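Local atomic coordinates of Slr0280 protein (Synechocystis sp., PDB entry 5H3K), a protein that is of unknown function but carries a phosphodiester glycosidase (NAGPA) domain, which suggests that it hydrolyses phosphodiester-linked sugars. Residues L80-A85 and I279-R284; N100-Q105 and R123-T128; V298-N301 and G306-L309; N54-D59 and V65-W70. One frame throughout, in Å; residues are numbered along the deposited sequence.

Interaction 1: L80-A85 and I279-R284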
loop_
_atom_site.group_PDB
_atom_site.type_symbol
_atom_site.label_atom_id
_atom_site.label_comp_id
_atom_site.label_asym_id
_atom_site.label_seq_id
_atom_site.Cartn_x
_atom_site.Cartn_y
_atom_site.Cartn_z
ATOM N N LEU A 80 0.549 -16.605 14.529
ATOM C CA LEU A 80 0.716 -15.160 14.373
ATOM C C LEU A 80 0.869 -14.856 12.885
ATOM O O LEU A 80 1.516 -15.616 12.168
ATOM C CB LEU A 80 1.986 -14.692 15.088
ATOM C CG LEU A 80 2.145 -15.054 16.561
ATOM C CD1 LEU A 80 3.370 -14.366 17.124
ATOM C CD2 LEU A 80 0.922 -14.643 17.323
ATOM N N GLY A 81 0.284 -13.754 12.419
ATOM C CA GLY A 81 0.525 -13.311 11.049
ATOM C C GLY A 81 2.013 -13.249 10.757
ATOM O O GLY A 81 2.775 -12.666 11.540
ATOM N N ASP A 82 2.440 -13.869 9.658
ATOM C CA ASP A 82 3.870 -14.052 9.418
ATOM C C ASP A 82 4.663 -12.751 9.358
ATOM O O ASP A 82 5.714 -12.618 10.001
ATOM C CB ASP A 82 4.136 -14.970 8.192
ATOM C CG ASP A 82 3.718 -14.367 6.846
ATOM O OD1 ASP A 82 2.874 -13.436 6.758
ATOM O OD2 ASP A 82 4.253 -14.872 5.832
ATOM N N THR A 83 4.146 -11.778 8.613
ATOM C CA THR A 83 4.850 -10.514 8.468
ATOM C C THR A 83 4.837 -9.766 9.796
ATOM O O THR A 83 5.740 -8.970 10.087
ATOM C CB THR A 83 4.257 -9.664 7.324
ATOM O OG1 THR A 83 2.841 -9.542 7.499
ATOM C CG2 THR A 83 4.518 -10.325 5.983
ATOM N N GLY A 84 3.827 -10.045 10.615
ATOM C CA GLY A 84 3.740 -9.458 11.944
ATOM C C GLY A 84 4.731 -10.088 12.905
ATOM O O GLY A 84 5.397 -9.388 13.673
ATOM N N ALA A 85 4.853 -11.413 12.855
ATOM C CA ALA A 85 5.819 -12.106 13.709
ATOM C C ALA A 85 7.233 -11.666 13.346
ATOM O O ALA A 85 8.085 -11.480 14.221
ATOM C CB ALA A 85 5.676 -13.616 13.574
ATOM N N ILE A 279 0.280 -16.268 -4.671
ATOM C CA ILE A 279 0.948 -15.049 -4.189
ATOM C C ILE A 279 2.377 -15.306 -3.709
ATOM O O ILE A 279 2.601 -16.118 -2.804
ATOM C CB ILE A 279 0.171 -14.370 -3.042
ATOM C CG1 ILE A 279 -1.232 -13.953 -3.494
ATOM C CG2 ILE A 279 0.944 -13.141 -2.541
ATOM C CD1 ILE A 279 -2.057 -13.282 -2.422
ATOM N N THR A 280 3.333 -14.592 -4.297
ATOM C CA THR A 280 4.747 -14.715 -3.934
ATOM C C THR A 280 5.379 -13.364 -3.598
ATOM O O THR A 280 5.248 -12.399 -4.360
ATOM C CB THR A 280 5.530 -15.368 -5.070
ATOM O OG1 THR A 280 4.942 -16.640 -5.357
ATOM C CG2 THR A 280 6.994 -15.567 -4.684
ATOM N N TRP A 281 6.059 -13.304 -2.451
ATOM C CA TRP A 281 6.711 -12.083 -1.966
ATOM C C TRP A 281 8.225 -12.202 -2.185
ATOM O O TRP A 281 8.821 -13.219 -1.835
ATOM C CB TRP A 281 6.336 -11.895 -0.478
ATOM C CG TRP A 281 7.281 -11.118 0.412
ATOM C CD1 TRP A 281 8.095 -10.079 0.075
ATOM C CD2 TRP A 281 7.478 -11.341 1.817
ATOM N NE1 TRP A 281 8.780 -9.634 1.187
ATOM C CE2 TRP A 281 8.428 -10.398 2.258
ATOM C CE3 TRP A 281 6.936 -12.240 2.728
ATOM C CZ2 TRP A 281 8.847 -10.339 3.592
ATOM C CZ3 TRP A 281 7.358 -12.181 4.052
ATOM C CH2 TRP A 281 8.300 -11.235 4.469
ATOM N N GLN A 282 8.846 -11.195 -2.807
ATOM C CA GLN A 282 10.291 -11.231 -3.008
ATOM C C GLN A 282 10.944 -9.936 -2.606
ATOM O O GLN A 282 10.365 -8.860 -2.781
ATOM C CB GLN A 282 10.649 -11.546 -4.470
ATOM C CG GLN A 282 10.179 -12.912 -4.924
ATOM C CD GLN A 282 10.209 -13.074 -6.431
ATOM O OE1 GLN A 282 9.175 -12.996 -7.106
ATOM N NE2 GLN A 282 11.394 -13.311 -6.965
ATOM N N GLN A 283 12.149 -10.054 -2.052
ATOM C CA GLN A 283 13.028 -8.910 -1.837
ATOM C C GLN A 283 14.277 -9.180 -2.679
ATOM O O GLN A 283 14.872 -10.252 -2.571
ATOM C CB GLN A 283 13.373 -8.748 -0.354
ATOM C CG GLN A 283 14.255 -7.551 -0.051
ATOM C CD GLN A 283 13.577 -6.231 -0.378
ATOM O OE1 GLN A 283 12.370 -6.067 -0.138
ATOM N NE2 GLN A 283 14.343 -5.280 -0.942
ATOM N N ARG A 284 14.645 -8.229 -3.531
ATOM C CA ARG A 284 15.703 -8.425 -4.526
ATOM C C ARG A 284 16.530 -7.167 -4.684
ATOM O O ARG A 284 16.087 -6.073 -4.324
ATOM C CB ARG A 284 15.081 -8.729 -5.898
ATOM C CG ARG A 284 14.665 -10.167 -6.127
ATOM C CD ARG A 284 13.993 -10.318 -7.486
ATOM N NE ARG A 284 12.605 -9.856 -7.469
ATOM C CZ ARG A 284 11.746 -10.065 -8.457
ATOM N NH1 ARG A 284 10.500 -9.620 -8.365
ATOM N NH2 ARG A 284 12.146 -10.726 -9.534
#

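Interaction 2: N100-Q105 and R123-T128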
loop_
_atom_site.group_PDB
_atom_site.type_symbol
_atom_site.label_atom_id
_atom_site.label_comp_id
_atom_site.label_asym_id
_atom_site.label_seq_id
_atom_site.Cartn_x
_atom_site.Cartn_y
_atom_site.Cartn_z
ATOM N N ASN A 100 2.464 -23.719 2.887
ATOM C CA ASN A 100 2.035 -24.183 4.202
ATOM C C ASN A 100 3.190 -24.457 5.181
ATOM O O ASN A 100 2.945 -24.853 6.318
ATOM C CB ASN A 100 1.100 -25.399 4.085
ATOM C CG ASN A 100 1.817 -26.651 3.610
ATOM O OD1 ASN A 100 2.965 -26.599 3.175
ATOM N ND2 ASN A 100 1.134 -27.787 3.686
ATOM N N GLN A 101 4.427 -24.229 4.735
ATOM C CA GLN A 101 5.635 -24.435 5.543
ATOM C C GLN A 101 6.452 -23.153 5.604
ATOM O O GLN A 101 6.613 -22.470 4.594
ATOM C CB GLN A 101 6.519 -25.506 4.905
ATOM C CG GLN A 101 5.859 -26.856 4.751
ATOM C CD GLN A 101 5.549 -27.493 6.088
ATOM O OE1 GLN A 101 4.492 -27.248 6.679
ATOM N NE2 GLN A 101 6.478 -28.309 6.584
ATOM N N GLN A 102 6.988 -22.828 6.777
ATOM C CA GLN A 102 7.809 -21.628 6.905
ATOM C C GLN A 102 9.006 -21.891 7.798
ATOM O O GLN A 102 8.869 -21.893 9.014
ATOM C CB GLN A 102 6.987 -20.476 7.494
ATOM C CG GLN A 102 7.769 -19.170 7.537
ATOM C CD GLN A 102 8.368 -18.831 6.188
ATOM O OE1 GLN A 102 7.645 -18.598 5.224
ATOM N NE2 GLN A 102 9.695 -18.801 6.108
ATOM N N PRO A 103 10.174 -22.140 7.197
ATOM C CA PRO A 103 11.415 -22.210 7.979
ATOM C C PRO A 103 11.808 -20.842 8.549
ATOM O O PRO A 103 11.693 -19.810 7.872
ATOM C CB PRO A 103 12.454 -22.704 6.970
ATOM C CG PRO A 103 11.852 -22.452 5.609
ATOM C CD PRO A 103 10.367 -22.528 5.787
ATOM N N VAL A 104 12.253 -20.837 9.800
ATOM C CA VAL A 104 12.565 -19.590 10.497
ATOM C C VAL A 104 13.857 -19.738 11.294
ATOM O O VAL A 104 14.277 -20.856 11.603
ATOM C CB VAL A 104 11.419 -19.144 11.454
ATOM C CG1 VAL A 104 10.102 -18.882 10.688
ATOM C CG2 VAL A 104 11.201 -20.169 12.573
ATOM N N GLN A 105 14.494 -18.610 11.599
ATOM C CA GLN A 105 15.601 -18.575 12.550
ATOM C C GLN A 105 15.290 -17.545 13.624
ATOM O O GLN A 105 14.938 -16.405 13.316
ATOM C CB GLN A 105 16.929 -18.241 11.859
ATOM C CG GLN A 105 17.592 -19.417 11.146
ATOM C CD GLN A 105 18.195 -20.447 12.110
ATOM O OE1 GLN A 105 17.518 -20.947 13.013
ATOM N NE2 GLN A 105 19.474 -20.768 11.913
ATOM N N ARG A 123 -1.604 -14.841 6.751
ATOM C CA ARG A 123 -0.932 -16.144 6.765
ATOM C C ARG A 123 -0.378 -16.371 8.172
ATOM O O ARG A 123 0.603 -15.738 8.576
ATOM C CB ARG A 123 0.212 -16.137 5.752
ATOM C CG ARG A 123 1.041 -17.420 5.700
ATOM C CD ARG A 123 2.210 -17.244 4.749
ATOM N NE ARG A 123 2.963 -18.476 4.500
ATOM C CZ ARG A 123 4.271 -18.615 4.714
ATOM N NH1 ARG A 123 4.983 -17.600 5.193
ATOM N NH2 ARG A 123 4.875 -19.766 4.442
ATOM N N TYR A 124 -0.988 -17.285 8.919
ATOM C CA TYR A 124 -0.624 -17.494 10.328
ATOM C C TYR A 124 0.457 -18.561 10.500
ATOM O O TYR A 124 0.349 -19.657 9.941
ATOM C CB TYR A 124 -1.867 -17.864 11.146
ATOM C CG TYR A 124 -2.887 -16.750 11.198
ATOM C CD1 TYR A 124 -2.868 -15.811 12.220
ATOM C CD2 TYR A 124 -3.854 -16.618 10.206
ATOM C CE1 TYR A 124 -3.794 -14.780 12.259
ATOM C CE2 TYR A 124 -4.776 -15.594 10.237
ATOM C CZ TYR A 124 -4.747 -14.681 11.266
ATOM O OH TYR A 124 -5.675 -13.657 11.286
ATOM N N LEU A 125 1.506 -18.227 11.252
ATOM C CA LEU A 125 2.563 -19.189 11.571
ATOM C C LEU A 125 2.313 -19.796 12.949
ATOM O O LEU A 125 2.112 -19.077 13.922
ATOM C CB LEU A 125 3.954 -18.526 11.535
ATOM C CG LEU A 125 4.431 -17.821 10.254
ATOM C CD1 LEU A 125 5.876 -17.315 10.400
ATOM C CD2 LEU A 125 4.307 -18.707 9.013
ATOM N N ASP A 126 2.313 -21.124 13.030
ATOM C CA ASP A 126 2.089 -21.821 14.301
ATOM C C ASP A 126 3.361 -21.720 15.142
ATOM O O ASP A 126 4.354 -22.412 14.877
ATOM C CB ASP A 126 1.709 -23.285 14.027
ATOM C CG ASP A 126 1.346 -24.059 15.294
ATOM O OD1 ASP A 126 1.876 -23.747 16.380
ATOM O OD2 ASP A 126 0.530 -25.003 15.198
ATOM N N VAL A 127 3.334 -20.845 16.146
ATOM C CA VAL A 127 4.522 -20.573 16.959
ATOM C C VAL A 127 4.497 -21.319 18.296
ATOM O O VAL A 127 5.325 -21.057 19.172
ATOM C CB VAL A 127 4.699 -19.054 17.225
ATOM C CG1 VAL A 127 4.880 -18.297 15.906
ATOM C CG2 VAL A 127 3.515 -18.508 18.013
ATOM N N THR A 128 3.556 -22.253 18.434
ATOM C CA THR A 128 3.349 -22.977 19.695
ATOM C C THR A 128 4.610 -23.680 20.196
ATOM O O THR A 128 4.997 -23.521 21.355
ATOM C CB THR A 128 2.211 -24.013 19.577
ATOM O OG1 THR A 128 1.091 -23.423 18.912
ATOM C CG2 THR A 128 1.772 -24.490 20.953
#

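Interaction 3: V298-N301 and G306-L309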
loop_
_atom_site.group_PDB
_atom_site.type_symbol
_atom_site.label_atom_id
_atom_site.label_comp_id
_atom_site.label_asym_id
_atom_site.label_seq_id
_atom_site.Cartn_x
_atom_site.Cartn_y
_atom_site.Cartn_z
ATOM N N VAL A 298 5.411 -8.050 -4.755
ATOM C CA VAL A 298 4.484 -9.137 -4.493
ATOM C C VAL A 298 3.870 -9.481 -5.827
ATOM O O VAL A 298 3.365 -8.603 -6.535
ATOM C CB VAL A 298 3.405 -8.769 -3.488
ATOM C CG1 VAL A 298 2.445 -9.927 -3.328
ATOM C CG2 VAL A 298 4.038 -8.399 -2.145
ATOM N N THR A 299 3.955 -10.756 -6.188
ATOM C CA THR A 299 3.478 -11.206 -7.485
ATOM C C THR A 299 2.232 -12.053 -7.276
ATOM O O THR A 299 2.206 -12.957 -6.435
ATOM C CB THR A 299 4.560 -12.000 -8.247
ATOM O OG1 THR A 299 5.690 -11.149 -8.501
ATOM C CG2 THR A 299 4.006 -12.505 -9.581
ATOM N N ILE A 300 1.188 -11.745 -8.030
ATOM C CA ILE A 300 -0.117 -12.339 -7.800
ATOM C C ILE A 300 -0.624 -12.932 -9.104
ATOM O O ILE A 300 -0.636 -12.250 -10.128
ATOM C CB ILE A 300 -1.142 -11.273 -7.332
ATOM C CG1 ILE A 300 -0.723 -10.633 -6.001
ATOM C CG2 ILE A 300 -2.531 -11.879 -7.217
ATOM C CD1 ILE A 300 -0.235 -9.189 -6.149
ATOM N N ASN A 301 -1.024 -14.203 -9.068
ATOM C CA ASN A 301 -1.696 -14.818 -10.208
ATOM C C ASN A 301 -3.187 -14.536 -10.106
ATOM O O ASN A 301 -3.880 -15.159 -9.304
ATOM C CB ASN A 301 -1.437 -16.329 -10.228
ATOM C CG ASN A 301 -2.118 -17.024 -11.409
ATOM O OD1 ASN A 301 -2.918 -16.419 -12.135
ATOM N ND2 ASN A 301 -1.812 -18.302 -11.592
ATOM N N GLY A 306 -10.370 -17.618 -6.290
ATOM C CA GLY A 306 -10.675 -16.814 -5.126
ATOM C C GLY A 306 -9.873 -15.529 -4.989
ATOM O O GLY A 306 -10.084 -14.784 -4.027
ATOM N N ILE A 307 -8.960 -15.267 -5.923
ATOM C CA ILE A 307 -8.191 -14.015 -5.886
ATOM C C ILE A 307 -8.899 -12.920 -6.659
ATOM O O ILE A 307 -9.309 -13.127 -7.807
ATOM C CB ILE A 307 -6.767 -14.186 -6.436
ATOM C CG1 ILE A 307 -5.938 -15.040 -5.472
ATOM C CG2 ILE A 307 -6.097 -12.815 -6.657
ATOM C CD1 ILE A 307 -4.444 -14.993 -5.731
ATOM N N SER A 308 -9.041 -11.749 -6.034
ATOM C CA SER A 308 -9.594 -10.592 -6.721
ATOM C C SER A 308 -8.800 -9.360 -6.324
ATOM O O SER A 308 -8.097 -9.368 -5.307
ATOM C CB SER A 308 -11.079 -10.396 -6.405
ATOM O OG SER A 308 -11.311 -10.284 -5.012
ATOM N N LEU A 309 -8.880 -8.325 -7.156
ATOM C CA LEU A 309 -8.285 -7.038 -6.825
ATOM C C LEU A 309 -9.381 -5.976 -6.795
ATOM O O LEU A 309 -10.327 -6.017 -7.588
ATOM C CB LEU A 309 -7.177 -6.641 -7.810
ATOM C CG LEU A 309 -5.804 -7.308 -7.661
ATOM C CD1 LEU A 309 -5.874 -8.752 -8.089
ATOM C CD2 LEU A 309 -4.760 -6.579 -8.496
#

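Interaction 4: N54-D59 and V65-W70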
loop_
_atom_site.group_PDB
_atom_site.type_symbol
_atom_site.label_atom_id
_atom_site.label_comp_id
_atom_site.label_asym_id
_atom_site.label_seq_id
_atom_site.Cartn_x
_atom_site.Cartn_y
_atom_site.Cartn_z
ATOM N N ASN A 54 -6.190 -8.749 16.829
ATOM C CA ASN A 54 -5.291 -7.969 15.980
ATOM C C ASN A 54 -4.177 -7.272 16.768
ATOM O O ASN A 54 -3.446 -6.446 16.220
ATOM C CB ASN A 54 -6.090 -6.959 15.144
ATOM C CG ASN A 54 -6.816 -5.936 16.004
ATOM O OD1 ASN A 54 -6.906 -6.087 17.221
ATOM N ND2 ASN A 54 -7.339 -4.891 15.375
ATOM N N GLN A 55 -4.044 -7.615 18.051
ATOM C CA GLN A 55 -3.001 -7.051 18.903
ATOM C C GLN A 55 -2.263 -8.125 19.693
ATOM O O GLN A 55 -2.856 -9.108 20.133
ATOM C CB GLN A 55 -3.609 -6.071 19.908
ATOM C CG GLN A 55 -4.519 -5.013 19.304
ATOM C CD GLN A 55 -3.987 -3.625 19.513
ATOM O OE1 GLN A 55 -4.306 -2.964 20.503
ATOM N NE2 GLN A 55 -3.152 -3.172 18.587
ATOM N N ILE A 56 -0.965 -7.917 19.885
ATOM C CA ILE A 56 -0.195 -8.707 20.834
ATOM C C ILE A 56 0.394 -7.732 21.834
ATOM O O ILE A 56 0.591 -6.552 21.515
ATOM C CB ILE A 56 0.910 -9.553 20.158
ATOM C CG1 ILE A 56 1.925 -8.674 19.424
ATOM C CG2 ILE A 56 0.291 -10.567 19.202
ATOM C CD1 ILE A 56 3.172 -9.443 18.966
ATOM N N SER A 57 0.648 -8.202 23.050
ATOM C CA SER A 57 1.211 -7.340 24.080
ATOM C C SER A 57 2.579 -7.850 24.498
ATOM O O SER A 57 2.748 -9.036 24.768
ATOM C CB SER A 57 0.281 -7.275 25.286
ATOM O OG SER A 57 0.843 -6.438 26.274
ATOM N N ILE A 58 3.563 -6.952 24.526
ATOM C CA ILE A 58 4.918 -7.283 24.953
ATOM C C ILE A 58 5.395 -6.235 25.955
ATOM O O ILE A 58 5.445 -5.045 25.627
ATOM C CB ILE A 58 5.903 -7.269 23.767
ATOM C CG1 ILE A 58 5.484 -8.278 22.690
ATOM C CG2 ILE A 58 7.307 -7.565 24.250
ATOM C CD1 ILE A 58 6.400 -8.280 21.470
ATOM N N ASP A 59 5.747 -6.670 27.162
ATOM C CA ASP A 59 6.163 -5.744 28.220
ATOM C C ASP A 59 5.140 -4.613 28.416
ATOM O O ASP A 59 5.506 -3.455 28.562
ATOM C CB ASP A 59 7.564 -5.179 27.928
ATOM C CG ASP A 59 8.160 -4.435 29.114
ATOM O OD1 ASP A 59 7.635 -4.593 30.240
ATOM O OD2 ASP A 59 9.156 -3.697 28.925
ATOM N N VAL A 65 -0.493 -6.935 15.546
ATOM C CA VAL A 65 -0.122 -8.228 14.987
ATOM C C VAL A 65 -1.343 -9.146 15.009
ATOM O O VAL A 65 -1.946 -9.349 16.069
ATOM C CB VAL A 65 1.017 -8.910 15.783
ATOM C CG1 VAL A 65 1.278 -10.317 15.235
ATOM C CG2 VAL A 65 2.290 -8.080 15.746
ATOM N N ALA A 66 -1.711 -9.697 13.853
ATOM C CA ALA A 66 -2.835 -10.625 13.805
ATOM C C ALA A 66 -2.457 -11.941 14.485
ATOM O O ALA A 66 -1.356 -12.463 14.283
ATOM C CB ALA A 66 -3.261 -10.874 12.359
ATOM N N TRP A 67 -3.366 -12.479 15.289
ATOM C CA TRP A 67 -3.148 -13.783 15.903
ATOM C C TRP A 67 -4.440 -14.584 15.915
ATOM O O TRP A 67 -5.544 -14.028 15.826
ATOM C CB TRP A 67 -2.595 -13.638 17.329
ATOM C CG TRP A 67 -3.543 -12.944 18.227
ATOM C CD1 TRP A 67 -3.633 -11.603 18.442
ATOM C CD2 TRP A 67 -4.560 -13.553 19.035
ATOM N NE1 TRP A 67 -4.646 -11.337 19.331
ATOM C CE2 TRP A 67 -5.229 -12.517 19.712
ATOM C CE3 TRP A 67 -4.966 -14.873 19.252
ATOM C CZ2 TRP A 67 -6.289 -12.760 20.592
ATOM C CZ3 TRP A 67 -6.016 -15.112 20.129
ATOM C CH2 TRP A 67 -6.667 -14.059 20.780
ATOM N N GLY A 68 -4.290 -15.899 16.000
ATOM C CA GLY A 68 -5.427 -16.787 16.151
ATOM C C GLY A 68 -5.013 -18.042 16.896
ATOM O O GLY A 68 -3.851 -18.455 16.836
ATOM N N GLN A 69 -5.960 -18.639 17.614
ATOM C CA GLN A 69 -5.712 -19.885 18.321
ATOM C C GLN A 69 -6.733 -20.921 17.894
ATOM O O GLN A 69 -7.906 -20.600 17.688
ATOM C CB GLN A 69 -5.754 -19.674 19.841
ATOM C CG GLN A 69 -4.510 -19.010 20.398
ATOM C CD GLN A 69 -4.579 -18.782 21.900
ATOM O OE1 GLN A 69 -5.654 -18.550 22.460
ATOM N NE2 GLN A 69 -3.427 -18.849 22.560
ATOM N N TRP A 70 -6.276 -22.162 17.746
ATOM C CA TRP A 70 -7.155 -23.241 17.319
ATOM C C TRP A 70 -6.783 -24.567 17.972
ATOM O O TRP A 70 -5.751 -24.678 18.638
ATOM C CB TRP A 70 -7.142 -23.381 15.792
ATOM C CG TRP A 70 -5.816 -23.798 15.229
ATOM C CD1 TRP A 70 -5.413 -25.067 14.935
ATOM C CD2 TRP A 70 -4.722 -22.939 14.889
ATOM N NE1 TRP A 70 -4.135 -25.052 14.425
ATOM C CE2 TRP A 70 -3.684 -23.758 14.396
ATOM C CE3 TRP A 70 -4.511 -21.558 14.968
ATOM C CZ2 TRP A 70 -2.457 -23.240 13.969
ATOM C CZ3 TRP A 70 -3.290 -21.044 14.543
ATOM C CH2 TRP A 70 -2.282 -21.883 14.052
#

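Interaction 1: L80-A85 and I279-R284
Where strand 75-81 turns directly into helix 82-89, the first helical residues Asp82 and Thr83 meet the indole of Trp281, which reaches over from strand 279-288. The backbones stay well apart, 10.7 Å between Thr83 CA and Trp281 CA, and the tryptophan spans the gap. Its CG lies roughly anti to the backbone N (chi1 154°), which sends the six-membered ring toward the helix start. There CZ3 touches the methyl CG2 of Thr83 at 3.9 Å. The methyl comes in obliquely, and the two side chains run alongside each other, pointing opposite ways. Asp82 OD2 lies beside the rim of the ring, close to its plane and 4.5 Å from Trp281 CZ3. The area buried between the segments is small, and no hydrogen bond crosses. The polar ends turn to other partners: Thr83 OG1 bonds to Leu586 O, Asp82 OD2 forms a salt bridge with Arg123, and Asp82 OD1 accepts from Trp275 NE1. OD1 also receives a weak, strongly bent bond from Thr83 N (2.8 Å, 125°), so the carboxylate is held from several directions although buried. Gly81 occupies the N-cap position, its O accepting from Ala85 N at 2.8 Å to close the first turn. Met86 of the same helix, Ile273 of strand 271-276 and Leu591 also pack on Trp281. The arrangement is that of a strand-turn-helix whose helix start rests on an aromatic side chain from a second sheet, here joining the N-terminal mixed sheet to the eight-stranded antiparallel one.

Interaction 2: N100-Q105 and R123-T128
Hydrogen bonding centres on Gln102 and Arg123. The guanidinium meets the amide oxygen end-on, NH1 giving Gln102 OE1 a bond of 2.8 Å and NH2 a longer one of 3.1 Å to the same atom. OE1 lies in the guanidinium plane, while the amide is turned 85° against it. At the other end of the amide, Gln102 NE2 donates to Pro103 O at 2.8 Å and also to Leu94 O, so the group is fixed on both sides. The bend at chi2 (52°) of Gln102 lets one side chain reach both its own strand and the arginine. Arg123 NH2 has a further acceptor in Pro99 O, and its charge is met by Asp82. Farther along, Asp126 OD1 accepts from Thr128 N in an Asx turn. Strands 101-105 and 122-126 both pair with strand 112-119 of a curled sheet; the axes of 101-105 and 123-126 approach to 8.4 Å at 59°, and Ile273 of strand 271-276 packs on both Gln102 and Arg123. An alanine at Gln102 is likely to leave two guanidinium N-H groups without this acceptor and Arg123 freer to turn. Apolar contact joins Leu125 CD2 to Gln102 CB at 3.6 Å. CD2 also lies 4.0 Å above the plane of the Arg123 guanidinium, offset toward its rim.

Interaction 3: V298-N301 and G306-L309
Ile300 and Ile307 meet through their branch methyls, CG2 of Ile300 lying 3.7 Å from CG2 of Ile307. The same Ile300 methyl also touches the tip of Ile307, with CD1 at 3.9 Å, so one CG2 sits against both arms of the opposing side chain. In both, CG1 stands beside the backbone N (chi1 -62° for Ile300, -70° for Ile307), which leaves CG2 anti to that N and facing the other chain segment. Ile307 CD1 goes on to lie 3.6 Å from the carbonyl O of Asn301, a carbon-to-oxygen contact that packs the residue just past strand 291-300 against the start of strand 307-313. The next shell sets the two chains. Asn301 directs its CB away from Ile307, and its OD1 accepts from Arg303 N in the connection that leads over to the second strand. Gly306 has a positive phi (85°) at which a side chain would jam against the preceding carbonyl O, and it is tied by the backbone to Arg610. Farther out, Ile300 rests on Leu544 and on Val607 of strand 600-609, while Ile307 also packs on Ile279. The eight-stranded sheet and the six-stranded sheet that includes strand 307-313 thus share an aliphatic layer here. With no hydrogen bond or charge pair between the two segments, their contact depends on van der Waals fit and the burial of branched side chains.

Interaction 4: N54-D59 and V65-W70
Ile56 packs on Val65 across the hairpin of strands 55-58 and 61-72. From CB the side chain divides. The CG2 branch passes 3.9 Å from Val65 CB and reaches Trp67, whose CD1 is 4.1 Å away. The other branch, CG1, stands between the backbone N and the carbonyl carbon (chi1 61°), which lays it against Val65 CG2 at 3.7 Å. At its tip CD1 touches that same methyl, Val65 CG2, at 3.6 Å. An alanine in place of Ile56 would probably open a gap beside Val65 CG2 and leave CD1 of Trp67 without this neighbour. The indole of Trp67 comes near the backbone as well, with NE1 3.0 Å from Gln55 O, and its N-H has a hydrogen-bond acceptor in Asn142 O. Backbone pairing between the segments is slight: Val65 N gives a weak, strongly bent bond to Asn54 O (3.1 Å, 120°). The chain turns a corner at Asn54, and the axes of 55-58 and 65-70 stand at 101°; the regular pairing lies nearer the hairpin turn, where Ile56 bonds to Tyr63 through the backbone. Strand 143-145 lies parallel to strand 55-58 and supplies Leu144, which packs on Trp67. Leu89 touches Ile56 and Phe88 touches Val65, so helix 82-89 covers the side of the hairpin that carries these two residues.

From the N terminus, interaction 4 comes first, closing the short hairpin of strands 55-58 and 61-72. Strand 75-81 follows beside it, with Gly81 N bonded to Ala66 O, and opens the long loop that interaction 1 closes at strand 279-288. Interaction 2 is nested inside that loop, on the same curled sheet, its centre about 11 Å from that of interaction 1. Interaction 3 comes after, in series, and closes a tight connection; no two contacts cross. Interactions 2 and 4 lie within the N-terminal mixed sheet, interaction 1 joins it to the eight-stranded sheet, and interaction 3 carries on from there to the strands around 307-313.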